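Local coordinates for MarR family transcriptional regulator (Staphylococcus epidermidis, PDB 5HLI), which probably binds DNA as a redox-sensing transcriptional regulator of the MarR family, captured here in its disulfide-bonded form, at residues Y44-T49 with P74-L79. The protein carries 1 engineered substitution. Sequence-based numbering, arbitrary orientation.
Sequences YLVLLT and PMLKRL. Engineered in segment 74-79: Met75 (natural residue Leu).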
ATOM      1  N   TYR A  44       7.729  14.483   1.336  1.00 17.77           N
ATOM      2  CA  TYR A  44       8.422  13.836   0.226  1.00 19.31           C
ATOM      3  C   TYR A  44       7.810  14.230  -1.113  1.00 23.90           C
ATOM      4  O   TYR A  44       8.532  14.440  -2.096  1.00 21.19           O
ATOM      5  CB  TYR A  44       8.373  12.321   0.430  1.00 19.24           C
ATOM      6  CG  TYR A  44       9.145  11.480  -0.560  1.00 21.58           C
ATOM      7  CD1 TYR A  44      10.437  11.817  -0.947  1.00 24.04           C
ATOM      8  CD2 TYR A  44       8.593  10.313  -1.069  1.00 23.61           C
ATOM      9  CE1 TYR A  44      11.143  11.027  -1.841  1.00 21.96           C
ATOM     10  CE2 TYR A  44       9.288   9.519  -1.955  1.00 24.84           C
ATOM     11  CZ  TYR A  44      10.562   9.878  -2.339  1.00 27.37           C
ATOM     12  OH  TYR A  44      11.247   9.079  -3.225  1.00 28.29           O
ATOM     13  N   LEU A  45       6.479  14.341  -1.171  1.00 20.11           N
ATOM     14  CA  LEU A  45       5.828  14.765  -2.407  1.00 22.14           C
ATOM     15  C   LEU A  45       6.248  16.176  -2.795  1.00 19.53           C
ATOM     16  O   LEU A  45       6.473  16.460  -3.977  1.00 19.21           O
ATOM     17  CB  LEU A  45       4.307  14.684  -2.261  1.00 21.55           C
ATOM     18  CG  LEU A  45       3.671  13.298  -2.152  1.00 23.14           C
ATOM     19  CD1 LEU A  45       2.160  13.426  -2.059  1.00 23.98           C
ATOM     20  CD2 LEU A  45       4.063  12.432  -3.334  1.00 22.17           C
ATOM     21  N   VAL A  46       6.356  17.075  -1.813  1.00 15.64           N
ATOM     22  CA  VAL A  46       6.787  18.444  -2.091  1.00 19.00           C
ATOM     23  C   VAL A  46       8.226  18.460  -2.590  1.00 21.63           C
ATOM     24  O   VAL A  46       8.561  19.168  -3.547  1.00 20.54           O
ATOM     25  CB  VAL A  46       6.614  19.326  -0.838  1.00 23.14           C
ATOM     26  CG1 VAL A  46       7.259  20.697  -1.051  1.00 18.50           C
ATOM     27  CG2 VAL A  46       5.136  19.475  -0.487  1.00 21.47           C
ATOM     28  N   LEU A  47       9.100  17.684  -1.947  1.00 20.13           N
ATOM     29  CA  LEU A  47      10.489  17.617  -2.386  1.00 21.00           C
ATOM     30  C   LEU A  47      10.592  17.053  -3.798  1.00 23.87           C
ATOM     31  O   LEU A  47      11.425  17.500  -4.595  1.00 23.39           O
ATOM     32  CB  LEU A  47      11.304  16.775  -1.406  1.00 17.99           C
ATOM     33  CG  LEU A  47      11.458  17.353   0.005  1.00 21.10           C
ATOM     34  CD1 LEU A  47      12.084  16.328   0.939  1.00 21.75           C
ATOM     35  CD2 LEU A  47      12.287  18.632  -0.023  1.00 16.67           C
ATOM     36  N   LEU A  48       9.737  16.081  -4.131  1.00 20.65           N
ATOM     37  CA  LEU A  48       9.806  15.451  -5.446  1.00 19.91           C
ATOM     38  C   LEU A  48       9.481  16.440  -6.561  1.00 21.17           C
ATOM     39  O   LEU A  48      10.126  16.423  -7.617  1.00 23.30           O
ATOM     40  CB  LEU A  48       8.868  14.242  -5.498  1.00 20.90           C
ATOM     41  CG  LEU A  48       9.389  12.996  -4.778  1.00 22.17           C
ATOM     42  CD1 LEU A  48       8.316  11.920  -4.694  1.00 24.25           C
ATOM     43  CD2 LEU A  48      10.637  12.463  -5.476  1.00 23.85           C
ATOM     44  N   THR A  49       8.492  17.313  -6.356  1.00 18.80           N
ATOM     45  CA  THR A  49       8.194  18.293  -7.398  1.00 21.70           C
ATOM     46  C   THR A  49       9.256  19.387  -7.441  1.00 26.47           C
ATOM     47  O   THR A  49       9.595  19.885  -8.521  1.00 25.62           O
ATOM     48  CB  THR A  49       6.790  18.885  -7.217  1.00 20.72           C
ATOM     49  OG1 THR A  49       6.491  19.741  -8.327  1.00 20.09           O
ATOM     50  CG2 THR A  49       6.670  19.696  -5.933  1.00 20.07           C
ATOM     51  N   PRO A  74       1.606  24.490   6.454  1.00 26.96           N
ATOM     52  CA  PRO A  74       2.460  23.940   7.523  1.00 24.15           C
ATOM     53  C   PRO A  74       3.547  23.014   7.007  1.00 22.70           C
ATOM     54  O   PRO A  74       4.611  22.918   7.632  1.00 22.93           O
ATOM     55  CB  PRO A  74       1.463  23.194   8.422  1.00 26.44           C
ATOM     56  CG  PRO A  74       0.346  22.834   7.516  1.00 25.11           C
ATOM     57  CD  PRO A  74       0.225  23.985   6.559  1.00 23.06           C
ATOM     58  N   MET A  75       3.317  22.326   5.914  1.00 20.08           N
ATOM     59  CA  MET A  75       4.345  21.489   5.356  1.00 21.26           C
ATOM     60  C   MET A  75       5.559  22.260   4.909  1.00 20.52           C
ATOM     61  O   MET A  75       6.637  21.842   5.174  1.00 19.96           O
ATOM     62  CB  MET A  75       3.820  20.664   4.229  1.00 24.42           C
ATOM     63  CG  MET A  75       2.907  19.625   4.746  1.00 33.84           C
ATOM     64  SD  MET A  75       2.716  18.483   3.461  1.00 61.57           S
ATOM     65  CE  MET A  75       1.389  19.134   2.511  1.00 35.24           C
ATOM     66  N   LEU A  76       5.353  23.371   4.223  1.00 20.38           N
ATOM     67  CA  LEU A  76       6.475  24.182   3.767  1.00 18.73           C
ATOM     68  C   LEU A  76       7.195  24.839   4.938  1.00 22.21           C
ATOM     69  O   LEU A  76       8.427  24.946   4.934  1.00 20.39           O
ATOM     70  CB  LEU A  76       5.989  25.228   2.765  1.00 19.86           C
ATOM     71  CG  LEU A  76       5.636  24.656   1.391  1.00 22.69           C
ATOM     72  CD1 LEU A  76       4.945  25.698   0.536  1.00 27.79           C
ATOM     73  CD2 LEU A  76       6.891  24.135   0.703  1.00 24.08           C
ATOM     74  N   LYS A  77       6.447  25.284   5.950  1.00 20.83           N
ATOM     75  CA  LYS A  77       7.085  25.815   7.150  1.00 21.67           C
ATOM     76  C   LYS A  77       7.960  24.763   7.816  1.00 22.82           C
ATOM     77  O   LYS A  77       9.076  25.062   8.258  1.00 22.76           O
ATOM     78  CB  LYS A  77       6.029  26.328   8.130  1.00 21.05           C
ATOM     79  CG  LYS A  77       5.384  27.645   7.731  1.00 21.76           C
ATOM     80  CD  LYS A  77       4.427  28.119   8.812  1.00 27.99           C
ATOM     81  CE  LYS A  77       3.812  29.465   8.465  1.00 32.46           C
ATOM     82  NZ  LYS A  77       2.865  29.911   9.523  1.00 38.28           N
ATOM     83  N   ARG A  78       7.474  23.519   7.888  1.00 22.64           N
ATOM     84  CA  ARG A  78       8.267  22.450   8.487  1.00 20.25           C
ATOM     85  C   ARG A  78       9.501  22.140   7.648  1.00 24.48           C
ATOM     86  O   ARG A  78      10.586  21.899   8.192  1.00 26.31           O
ATOM     87  CB  ARG A  78       7.408  21.198   8.671  1.00 20.19           C
ATOM     88  CG  ARG A  78       8.178  19.982   9.178  1.00 24.69           C
ATOM     89  CD  ARG A  78       8.900  20.278  10.495  1.00 25.98           C
ATOM     90  NE  ARG A  78       9.737  19.158  10.926  1.00 27.10           N
ATOM     91  CZ  ARG A  78      10.582  19.203  11.953  1.00 32.76           C
ATOM     92  NH1 ARG A  78      10.703  20.312  12.668  1.00 25.08           N
ATOM     93  NH2 ARG A  78      11.305  18.135  12.268  1.00 29.53           N
ATOM     94  N   LEU A  79       9.357  22.140   6.319  1.00 19.52           N
ATOM     95  CA  LEU A  79      10.514  21.906   5.463  1.00 21.96           C
ATOM     96  C   LEU A  79      11.526  23.039   5.565  1.00 22.69           C
ATOM     97  O   LEU A  79      12.729  22.810   5.395  1.00 24.96           O
ATOM     98  CB  LEU A  79      10.065  21.712   4.014  1.00 20.48           C
ATOM     99  CG  LEU A  79       9.428  20.354   3.712  1.00 22.15           C
ATOM    100  CD1 LEU A  79       8.882  20.313   2.293  1.00 21.40           C
ATOM    101  CD2 LEU A  79      10.442  19.235   3.930  1.00 20.66           C
TER
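Leu79 and Val46 join two helices of the winged helix-turn-helix domain of the MarR family: helix 41-52 and helix 69-81, the second helix of the helix-turn-helix and, as in relatives, probably the one that reads DNA. The axes of segments 44-49 and 74-79 cross at 77° and approach to 10.9 Å, a spacing that branched aliphatic side chains bridge without any hydrogen bond between the segments.

From its CB, Leu79 heads toward helix 41-52. CG sits anti to the carbonyl carbon (chi1 -75°), and neither CB nor CG touches the other segment; the fork of methyl groups does the work. CD1 comes down on Val46, 3.7 Å from Val46 CG1 and 4.0 Å from Val46 CB, while CD2 turns to Leu47, where it makes a looser contact of 4.4 Å with Leu47 CD2. Leucine suits this place because one stem carries two methyls to two consecutive residues of the opposing helix. The Leu79 and Val46 side chains run past one another in opposite senses.

Val46, branched at CB, is short and stiff and fits where it faces the partner helix directly. Its CG1, anti to the backbone N (chi1 171°), projects between Leu76 and Leu79, one turn of helix apart. Leu65 of helix 58-65 also packs on Val46, and Leu58 on Leu76, making this part of the core shared by the three helices. Trp84 touches both Leu47 and Leu79, while Phe17 of the second subunit packs on Tyr44, Leu45 and Leu48, linking helix 41-52 to the dimer partner.

The engineered Met75 lies alongside without reaching contact distance. Besides Leu79 CD1, Val46 CG1 meets Leu76 CD2, 3.9 Å away.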